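Periplasmic binding protein/LacI transcriptional regulator (Burkholderia multivorans, PDB 4YLE) probably captures a simple sugar in the periplasm and delivers it to an ABC transporter, as the solute-binding component of that import system. Local coordinates at residues Ala36-Ser41 / Ala79-Ile84; Val97-Asp102 / Asn122-Leu127; Val167-Gly172 / Met195-Val200. All blocks are in the same frame, centred on the assembly; numbering follows the deposited sequence.

Interaction 1. Residues Ala36-Ser41 / Ala79-Ile84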
loop_
_atom_site.group_PDB
_atom_site.type_symbol
_atom_site.label_atom_id
_atom_site.label_comp_id
_atom_site.label_asym_id
_atom_site.label_seq_id
_atom_site.Cartn_x
_atom_site.Cartn_y
_atom_site.Cartn_z
ATOM N N ALA A 36 12.842 -0.275 14.340
ATOM C CA ALA A 36 11.985 -1.377 13.923
ATOM C C ALA A 36 11.175 -0.948 12.722
ATOM O O ALA A 36 10.553 0.114 12.758
ATOM C CB ALA A 36 11.049 -1.801 15.054
ATOM N N LEU A 37 11.191 -1.780 11.680
ATOM C CA LEU A 37 10.346 -1.587 10.460
ATOM C C LEU A 37 9.272 -2.640 10.485
ATOM O O LEU A 37 9.575 -3.826 10.372
ATOM C CB LEU A 37 11.164 -1.717 9.181
ATOM C CG LEU A 37 10.364 -1.613 7.872
ATOM C CD1 LEU A 37 9.718 -0.255 7.717
ATOM C CD2 LEU A 37 11.271 -1.871 6.691
ATOM N N VAL A 38 8.017 -2.205 10.632
ATOM C CA VAL A 38 6.887 -3.124 10.798
ATOM C C VAL A 38 5.985 -3.017 9.583
ATOM O O VAL A 38 5.403 -1.980 9.340
ATOM C CB VAL A 38 6.128 -2.802 12.091
ATOM C CG1 VAL A 38 4.830 -3.651 12.231
ATOM C CG2 VAL A 38 7.058 -3.026 13.289
HETATM N N MSE A 39 5.911 -4.104 8.819
HETATM C CA MSE A 39 5.280 -4.109 7.512
HETATM C C MSE A 39 4.012 -4.936 7.530
HETATM O O MSE A 39 3.615 -5.435 8.554
HETATM C CB MSE A 39 6.255 -4.656 6.481
HETATM C CG MSE A 39 7.488 -3.778 6.378
HETATM SE SE MSE A 39 8.811 -4.501 5.123
HETATM C CE MSE A 39 9.511 -5.882 6.330
ATOM N N LYS A 40 3.380 -5.055 6.378
ATOM C CA LYS A 40 2.214 -5.913 6.267
ATOM C C LYS A 40 2.678 -7.239 5.696
ATOM O O LYS A 40 3.634 -7.838 6.190
ATOM C CB LYS A 40 1.132 -5.247 5.421
ATOM C CG LYS A 40 0.508 -4.004 6.073
ATOM C CD LYS A 40 -0.410 -3.182 5.103
ATOM C CE LYS A 40 0.333 -1.939 4.562
ATOM N NZ LYS A 40 -0.143 -1.493 3.207
ATOM N N SER A 41 2.014 -7.712 4.661
ATOM C CA SER A 41 2.179 -9.097 4.279
ATOM C C SER A 41 3.489 -9.454 3.642
ATOM O O SER A 41 3.873 -8.929 2.589
ATOM C CB SER A 41 1.077 -9.491 3.309
ATOM O OG SER A 41 1.327 -10.801 2.869
ATOM N N ALA A 79 -4.297 -8.209 14.025
ATOM C CA ALA A 79 -4.014 -8.648 15.403
ATOM C C ALA A 79 -2.508 -8.897 15.628
ATOM O O ALA A 79 -1.902 -8.411 16.606
ATOM C CB ALA A 79 -4.821 -9.918 15.737
ATOM N N ASN A 80 -1.908 -9.648 14.708
ATOM C CA ASN A 80 -0.498 -9.953 14.801
ATOM C C ASN A 80 0.384 -8.729 14.577
ATOM O O ASN A 80 1.478 -8.640 15.128
ATOM C CB ASN A 80 -0.090 -11.026 13.799
ATOM C CG ASN A 80 1.260 -11.626 14.138
ATOM O OD1 ASN A 80 1.548 -11.895 15.311
ATOM N ND2 ASN A 80 2.105 -11.815 13.137
ATOM N N GLN A 81 -0.045 -7.808 13.727
ATOM C CA GLN A 81 0.779 -6.627 13.526
ATOM C C GLN A 81 0.832 -5.883 14.844
ATOM O O GLN A 81 1.890 -5.425 15.245
ATOM C CB GLN A 81 0.248 -5.725 12.429
ATOM C CG GLN A 81 1.326 -4.726 11.963
ATOM C CD GLN A 81 0.840 -3.802 10.887
ATOM O OE1 GLN A 81 -0.169 -3.130 11.059
ATOM N NE2 GLN A 81 1.562 -3.749 9.762
ATOM N N ILE A 82 -0.305 -5.808 15.536
ATOM C CA ILE A 82 -0.344 -5.124 16.826
ATOM C C ILE A 82 0.606 -5.824 17.782
ATOM O O ILE A 82 1.325 -5.166 18.540
ATOM C CB ILE A 82 -1.779 -5.068 17.405
ATOM C CG1 ILE A 82 -2.620 -4.094 16.570
ATOM C CG2 ILE A 82 -1.775 -4.621 18.878
ATOM C CD1 ILE A 82 -4.098 -4.075 16.876
ATOM N N ARG A 83 0.632 -7.156 17.733
ATOM C CA ARG A 83 1.502 -7.921 18.612
ATOM C C ARG A 83 2.962 -7.597 18.336
ATOM O O ARG A 83 3.761 -7.467 19.261
ATOM C CB ARG A 83 1.244 -9.421 18.462
ATOM C CG ARG A 83 -0.023 -9.882 19.182
ATOM C CD ARG A 83 -0.036 -11.385 19.404
ATOM N NE ARG A 83 0.095 -12.128 18.152
ATOM C CZ ARG A 83 -0.920 -12.483 17.364
ATOM N NH1 ARG A 83 -2.169 -12.164 17.677
ATOM N NH2 ARG A 83 -0.682 -13.157 16.244
ATOM N N ILE A 84 3.302 -7.447 17.057
ATOM C CA ILE A 84 4.666 -7.139 16.687
ATOM C C ILE A 84 5.080 -5.801 17.286
ATOM O O ILE A 84 6.166 -5.682 17.860
ATOM C CB ILE A 84 4.813 -7.132 15.174
ATOM C CG1 ILE A 84 4.717 -8.572 14.676
ATOM C CG2 ILE A 84 6.150 -6.545 14.757
ATOM C CD1 ILE A 84 4.498 -8.717 13.212
#

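Interaction 2. Residues Val97-Asp102 / Asn122-Leu127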
loop_
_atom_site.group_PDB
_atom_site.type_symbol
_atom_site.label_atom_id
_atom_site.label_comp_id
_atom_site.label_asym_id
_atom_site.label_seq_id
_atom_site.Cartn_x
_atom_site.Cartn_y
_atom_site.Cartn_z
ATOM N N VAL A 97 8.974 2.323 12.536
ATOM C CA VAL A 97 8.509 2.769 11.245
ATOM C C VAL A 97 7.434 1.774 10.837
ATOM O O VAL A 97 7.744 0.607 10.618
ATOM C CB VAL A 97 9.636 2.797 10.210
ATOM C CG1 VAL A 97 9.113 3.252 8.880
ATOM C CG2 VAL A 97 10.784 3.738 10.689
ATOM N N LEU A 98 6.181 2.227 10.789
ATOM C CA LEU A 98 5.057 1.323 10.701
ATOM C C LEU A 98 4.256 1.559 9.419
ATOM O O LEU A 98 3.882 2.701 9.134
ATOM C CB LEU A 98 4.146 1.511 11.915
ATOM C CG LEU A 98 2.811 0.757 11.900
ATOM C CD1 LEU A 98 3.033 -0.739 11.987
ATOM C CD2 LEU A 98 1.927 1.272 13.044
ATOM N N ALA A 99 4.015 0.473 8.665
ATOM C CA ALA A 99 3.033 0.430 7.548
ATOM C C ALA A 99 1.780 -0.296 8.041
ATOM O O ALA A 99 1.734 -1.522 8.018
ATOM C CB ALA A 99 3.608 -0.290 6.324
ATOM N N PRO A 100 0.771 0.455 8.528
ATOM C CA PRO A 100 -0.273 -0.210 9.327
ATOM C C PRO A 100 -1.283 -0.998 8.500
ATOM O O PRO A 100 -1.683 -0.554 7.415
ATOM C CB PRO A 100 -0.941 0.962 10.057
ATOM C CG PRO A 100 -0.667 2.147 9.241
ATOM C CD PRO A 100 0.656 1.926 8.575
ATOM N N ALA A 101 -1.679 -2.159 9.010
ATOM C CA ALA A 101 -2.610 -3.046 8.308
ATOM C C ALA A 101 -4.045 -2.516 8.344
ATOM O O ALA A 101 -4.889 -2.917 7.519
ATOM C CB ALA A 101 -2.559 -4.436 8.910
ATOM N N ASP A 102 -4.301 -1.638 9.317
ATOM C CA ASP A 102 -5.605 -1.014 9.557
ATOM C C ASP A 102 -5.357 0.433 9.981
ATOM O O ASP A 102 -4.543 0.665 10.862
ATOM C CB ASP A 102 -6.351 -1.774 10.648
ATOM C CG ASP A 102 -7.783 -1.325 10.812
ATOM O OD1 ASP A 102 -8.025 -0.115 11.002
ATOM O OD2 ASP A 102 -8.677 -2.199 10.775
ATOM N N ASN A 122 4.985 6.903 10.404
ATOM C CA ASN A 122 3.935 6.199 9.673
ATOM C C ASN A 122 4.338 6.214 8.213
ATOM O O ASN A 122 4.593 7.290 7.667
ATOM C CB ASN A 122 2.623 6.947 9.932
ATOM C CG ASN A 122 1.398 6.362 9.256
ATOM O OD1 ASN A 122 0.350 6.989 9.335
ATOM N ND2 ASN A 122 1.495 5.177 8.642
ATOM N N ILE A 123 4.388 5.051 7.583
ATOM C CA ILE A 123 4.556 5.008 6.135
ATOM C C ILE A 123 3.442 4.248 5.418
ATOM O O ILE A 123 2.692 3.537 6.064
ATOM C CB ILE A 123 5.893 4.361 5.730
ATOM C CG1 ILE A 123 5.917 2.855 6.045
ATOM C CG2 ILE A 123 7.086 5.095 6.435
ATOM C CD1 ILE A 123 7.227 2.130 5.599
ATOM N N ASP A 124 3.354 4.452 4.089
ATOM C CA ASP A 124 2.529 3.645 3.160
ATOM C C ASP A 124 1.042 3.956 3.291
ATOM O O ASP A 124 0.444 4.598 2.421
ATOM C CB ASP A 124 2.791 2.158 3.379
ATOM C CG ASP A 124 1.940 1.266 2.479
ATOM O OD1 ASP A 124 1.486 1.744 1.439
ATOM O OD2 ASP A 124 1.745 0.073 2.813
ATOM N N ASN A 125 0.455 3.522 4.397
ATOM C CA ASN A 125 -0.959 3.695 4.634
ATOM C C ASN A 125 -1.161 4.586 5.841
ATOM O O ASN A 125 -0.746 4.251 6.937
ATOM C CB ASN A 125 -1.629 2.354 4.865
ATOM C CG ASN A 125 -3.053 2.494 5.292
ATOM O OD1 ASN A 125 -3.801 3.348 4.775
ATOM N ND2 ASN A 125 -3.478 1.640 6.242
ATOM N N ARG A 126 -1.798 5.717 5.638
ATOM C CA ARG A 126 -1.881 6.705 6.686
ATOM C C ARG A 126 -2.870 6.303 7.768
ATOM O O ARG A 126 -3.994 5.906 7.482
ATOM C CB ARG A 126 -2.257 8.061 6.101
ATOM C CG ARG A 126 -1.977 9.220 7.035
ATOM C CD ARG A 126 -2.669 10.467 6.546
ATOM N NE ARG A 126 -2.214 10.845 5.211
ATOM C CZ ARG A 126 -1.383 11.852 4.952
ATOM N NH1 ARG A 126 -0.898 12.619 5.935
ATOM N NH2 ARG A 126 -1.041 12.096 3.691
ATOM N N LEU A 127 -2.420 6.400 9.019
ATOM C CA LEU A 127 -3.281 6.255 10.179
ATOM C C LEU A 127 -4.382 7.283 10.139
ATOM O O LEU A 127 -4.208 8.367 9.596
ATOM C CB LEU A 127 -2.463 6.405 11.456
ATOM C CG LEU A 127 -1.451 5.289 11.678
ATOM C CD1 LEU A 127 -0.470 5.704 12.760
ATOM C CD2 LEU A 127 -2.133 3.969 12.038
#

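Interaction 3. Residues Val167-Gly172 / Met195-Val200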
loop_
_atom_site.group_PDB
_atom_site.type_symbol
_atom_site.label_atom_id
_atom_site.label_comp_id
_atom_site.label_asym_id
_atom_site.label_seq_id
_atom_site.Cartn_x
_atom_site.Cartn_y
_atom_site.Cartn_z
ATOM N N VAL A 167 -16.971 -0.633 -16.108
ATOM C CA VAL A 167 -15.778 -1.148 -15.448
ATOM C C VAL A 167 -16.075 -1.481 -13.984
ATOM O O VAL A 167 -17.055 -0.990 -13.430
ATOM C CB VAL A 167 -14.615 -0.119 -15.555
ATOM C CG1 VAL A 167 -14.500 0.346 -17.016
ATOM C CG2 VAL A 167 -14.868 1.064 -14.644
ATOM N N GLY A 168 -15.239 -2.335 -13.397
ATOM C CA GLY A 168 -15.305 -2.673 -11.993
ATOM C C GLY A 168 -14.027 -2.299 -11.308
ATOM O O GLY A 168 -12.964 -2.330 -11.914
ATOM N N ILE A 169 -14.145 -1.910 -10.033
ATOM C CA ILE A 169 -12.989 -1.596 -9.194
ATOM C C ILE A 169 -12.835 -2.670 -8.117
ATOM O O ILE A 169 -13.756 -2.933 -7.331
ATOM C CB ILE A 169 -13.129 -0.211 -8.554
ATOM C CG1 ILE A 169 -13.218 0.830 -9.656
ATOM C CG2 ILE A 169 -11.951 0.093 -7.608
ATOM C CD1 ILE A 169 -13.451 2.265 -9.169
ATOM N N VAL A 170 -11.666 -3.289 -8.110
ATOM C CA VAL A 170 -11.293 -4.260 -7.099
ATOM C C VAL A 170 -10.415 -3.525 -6.073
ATOM O O VAL A 170 -9.289 -3.145 -6.360
ATOM C CB VAL A 170 -10.569 -5.463 -7.694
ATOM C CG1 VAL A 170 -10.390 -6.557 -6.618
ATOM C CG2 VAL A 170 -11.346 -6.017 -8.860
ATOM N N GLU A 171 -10.975 -3.324 -4.883
ATOM C CA GLU A 171 -10.433 -2.444 -3.868
ATOM C C GLU A 171 -9.601 -3.181 -2.825
ATOM O O GLU A 171 -9.780 -4.374 -2.613
ATOM C CB GLU A 171 -11.628 -1.748 -3.223
ATOM C CG GLU A 171 -11.422 -0.932 -2.041
ATOM C CD GLU A 171 -12.709 -0.226 -1.750
ATOM O OE1 GLU A 171 -13.567 -0.764 -1.011
ATOM O OE2 GLU A 171 -12.871 0.841 -2.344
ATOM N N GLY A 172 -8.661 -2.482 -2.204
ATOM C CA GLY A 172 -7.943 -3.061 -1.068
ATOM C C GLY A 172 -8.829 -3.188 0.170
ATOM O O GLY A 172 -10.057 -3.022 0.117
HETATM N N MSE A 195 -16.626 6.789 -18.511
HETATM C CA MSE A 195 -16.900 5.372 -18.236
HETATM C C MSE A 195 -17.822 5.261 -17.048
HETATM O O MSE A 195 -17.978 6.208 -16.291
HETATM C CB MSE A 195 -15.629 4.551 -17.956
HETATM C CG MSE A 195 -14.699 4.379 -19.141
HETATM SE SE MSE A 195 -13.307 5.773 -19.231
HETATM C CE MSE A 195 -13.579 6.261 -21.117
ATOM N N LYS A 196 -18.441 4.100 -16.910
ATOM C CA LYS A 196 -19.364 3.823 -15.821
ATOM C C LYS A 196 -18.850 2.731 -14.859
ATOM O O LYS A 196 -18.682 1.571 -15.232
ATOM C CB LYS A 196 -20.710 3.413 -16.400
ATOM C CG LYS A 196 -21.826 3.411 -15.394
ATOM C CD LYS A 196 -23.150 3.097 -16.072
ATOM C CE LYS A 196 -24.100 2.346 -15.147
ATOM N NZ LYS A 196 -24.726 1.196 -15.867
ATOM N N VAL A 197 -18.588 3.098 -13.606
ATOM C CA VAL A 197 -18.179 2.105 -12.620
ATOM C C VAL A 197 -19.409 1.374 -12.131
ATOM O O VAL A 197 -20.237 1.960 -11.437
ATOM C CB VAL A 197 -17.436 2.748 -11.420
ATOM C CG1 VAL A 197 -16.915 1.684 -10.469
ATOM C CG2 VAL A 197 -16.289 3.590 -11.902
ATOM N N VAL A 198 -19.538 0.095 -12.467
ATOM C CA VAL A 198 -20.745 -0.646 -12.108
ATOM C C VAL A 198 -20.602 -1.466 -10.824
ATOM O O VAL A 198 -21.600 -1.922 -10.275
ATOM C CB VAL A 198 -21.176 -1.561 -13.274
ATOM C CG1 VAL A 198 -21.508 -0.677 -14.457
ATOM C CG2 VAL A 198 -20.073 -2.574 -13.621
ATOM N N SER A 199 -19.377 -1.630 -10.328
ATOM C CA SER A 199 -19.165 -2.462 -9.147
ATOM C C SER A 199 -17.882 -2.046 -8.440
ATOM O O SER A 199 -16.897 -1.773 -9.101
ATOM C CB SER A 199 -19.095 -3.943 -9.531
ATOM O OG SER A 199 -19.204 -4.767 -8.391
ATOM N N VAL A 200 -17.936 -1.958 -7.111
ATOM C CA VAL A 200 -16.740 -1.738 -6.302
ATOM C C VAL A 200 -16.802 -2.745 -5.174
ATOM O O VAL A 200 -17.762 -2.735 -4.404
ATOM C CB VAL A 200 -16.647 -0.288 -5.734
ATOM C CG1 VAL A 200 -15.381 -0.104 -4.894
ATOM C CG2 VAL A 200 -16.635 0.735 -6.857
#

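Interaction 1. Residues Ala36-Ser41 / Ala79-Ile84
The amide of Q81 presents an N-H edge to M39, a selenomethionine, while its face takes no part in that bond. Q81 NE2 donates to M39 O at 2.9 Å, and the acceptor lies only 11° out of the amide plane. M39's own carbonyl is used differently: the donor comes in from above it, 69° out of plane, so the bond does not follow a lone pair. On the helix surface the guanidinium of R83 has N80 CA over one face, near its rim, and a weak bond runs from R83 NH2 to N80 OD1. Three further partners bracket the Q81 amide: OE1 accepts from A101 N, NE2 also donates to A99 O, and K40 CG sits 3.8 Å from NE2. Held at both polar ends, the amide is fixed in rotation.

Its reach comes from a chain with CG anti to the backbone N (chi1 -163°) and extended beyond, which carries the amide to the M39 carbonyl. On the way Q81 CG passes over V38 CG1 at 3.7 Å. V38 is the apolar contribution of the strand; its CG2 meets I84 CG2 at 3.9 Å, one turn further along the helix.

The axes run antiparallel, 9.3 Å apart, as expected when a helix packs on a parallel sheet in an alpha/beta fold. Helix 78-90 also rests on strand 66-72 through I72 and on strand 95-98 through L98, whereas M39 turns to the opposite side of the sheet, against F47 and E51 of helix 45-60.

Interaction 2. Residues Val97-Asp102 / Asn122-Leu127
L98 and N122 pair in a parallel bridge, with I123 N donating to L98 O at 2.9 Å in a nearly straight bond. Beyond the bridge A99 CA makes a C-H···O contact with I123 O at 3.5 Å. The second segment then reverses sharply: D124, with positive phi, is the middle of a gamma turn closed by N125 N on I123 O at 2.8 Å.

Side chains take over where the strands end. N125 ND2 donates to P100 O at 3.1 Å, the acceptor within 2° of the amide plane. N122, its CG anti to the backbone N (chi1 -180°), turns its amide along its own loop: OD1 receives L127 N on a lone pair at 2.8 Å, ND2 donates to N125 O, and ND2 adds a weak bond to L98 O. That amide lies against P100 CD, across the proline at about a right angle, while L127 CD2 packs on P100 CG at 3.6 Å. Earlier in the two strands the contact is apolar, V97 CG1 meeting I123 CG2 at 3.7 Å.

Both loops leave the C-terminal ends of their strands, the usual place for a binding site in this fold. D124 there joins K40 in a salt bridge and hydrogen-bonds an unidentified ligand, while N125 OD1 accepts from N178 N of the other lobe. The asparagine amides thus fix the loop carrying D124, consistent with a part in ligand binding and in holding the lobes together.

Interaction 3. Residues Val167-Gly172 / Met195-Val200
V167 and V197 pair in parallel, the two strands running 4.8 Å apart at 23°, with V167 N on K196 O and V198 N on V167 O, both 2.9 Å. The next bond, I169 N to S199 O, sets I169 opposite V200, so V198 and S199 together face the single residue G168. This is a beta bulge: V198 has psi -13°, and S199 N is buried without a partner in the model. V198 CG2, turned between the backbone N and the carbonyl carbon, rests 3.4 Å from V167 O.

The extra residue keeps V197 and V200 on one face, with V167 and I169. The contact closes a beta-alpha-beta crossover whose helix, 177-193, covers that face, F186 on I169 and Q187 on both V197 and V200; strand 196-202 lies at one edge of the parallel sheet in this lobe. Within the layer I169 CD1 reaches V197 CG1 at 3.7 Å, crossing it at a slant, and V200 CG2 lies 4.0 Å from I169 CB. V167 CG2 meets V197 CG2 at the same distance. Nearer the strand end, the extended chain of E171 lays OE2 3.7 Å from V200 CG1; its carboxylate bonds to T183 through OE2 and to S174 through OE1.

How the interactions relate
Following the chain from the N terminus, interaction 1 closes a loop in which strand 34-39 is met again by helix 78-90. Interaction 2 opens after it and closes a shorter loop, the beta-alpha-beta crossover through helix 107-115; interaction 3 follows in turn, so the three lie in series, neither nesting nor crossing. The first two share one sheet, where strands 34-39 and 95-98 are neighbours, and they touch through their side chains. Interaction 3 belongs to the other sheet, its centre about 30 Å from that of interaction 1 and 25 Å from that of interaction 2; the first residues of helix 177-193 bond to residues 125 and 126.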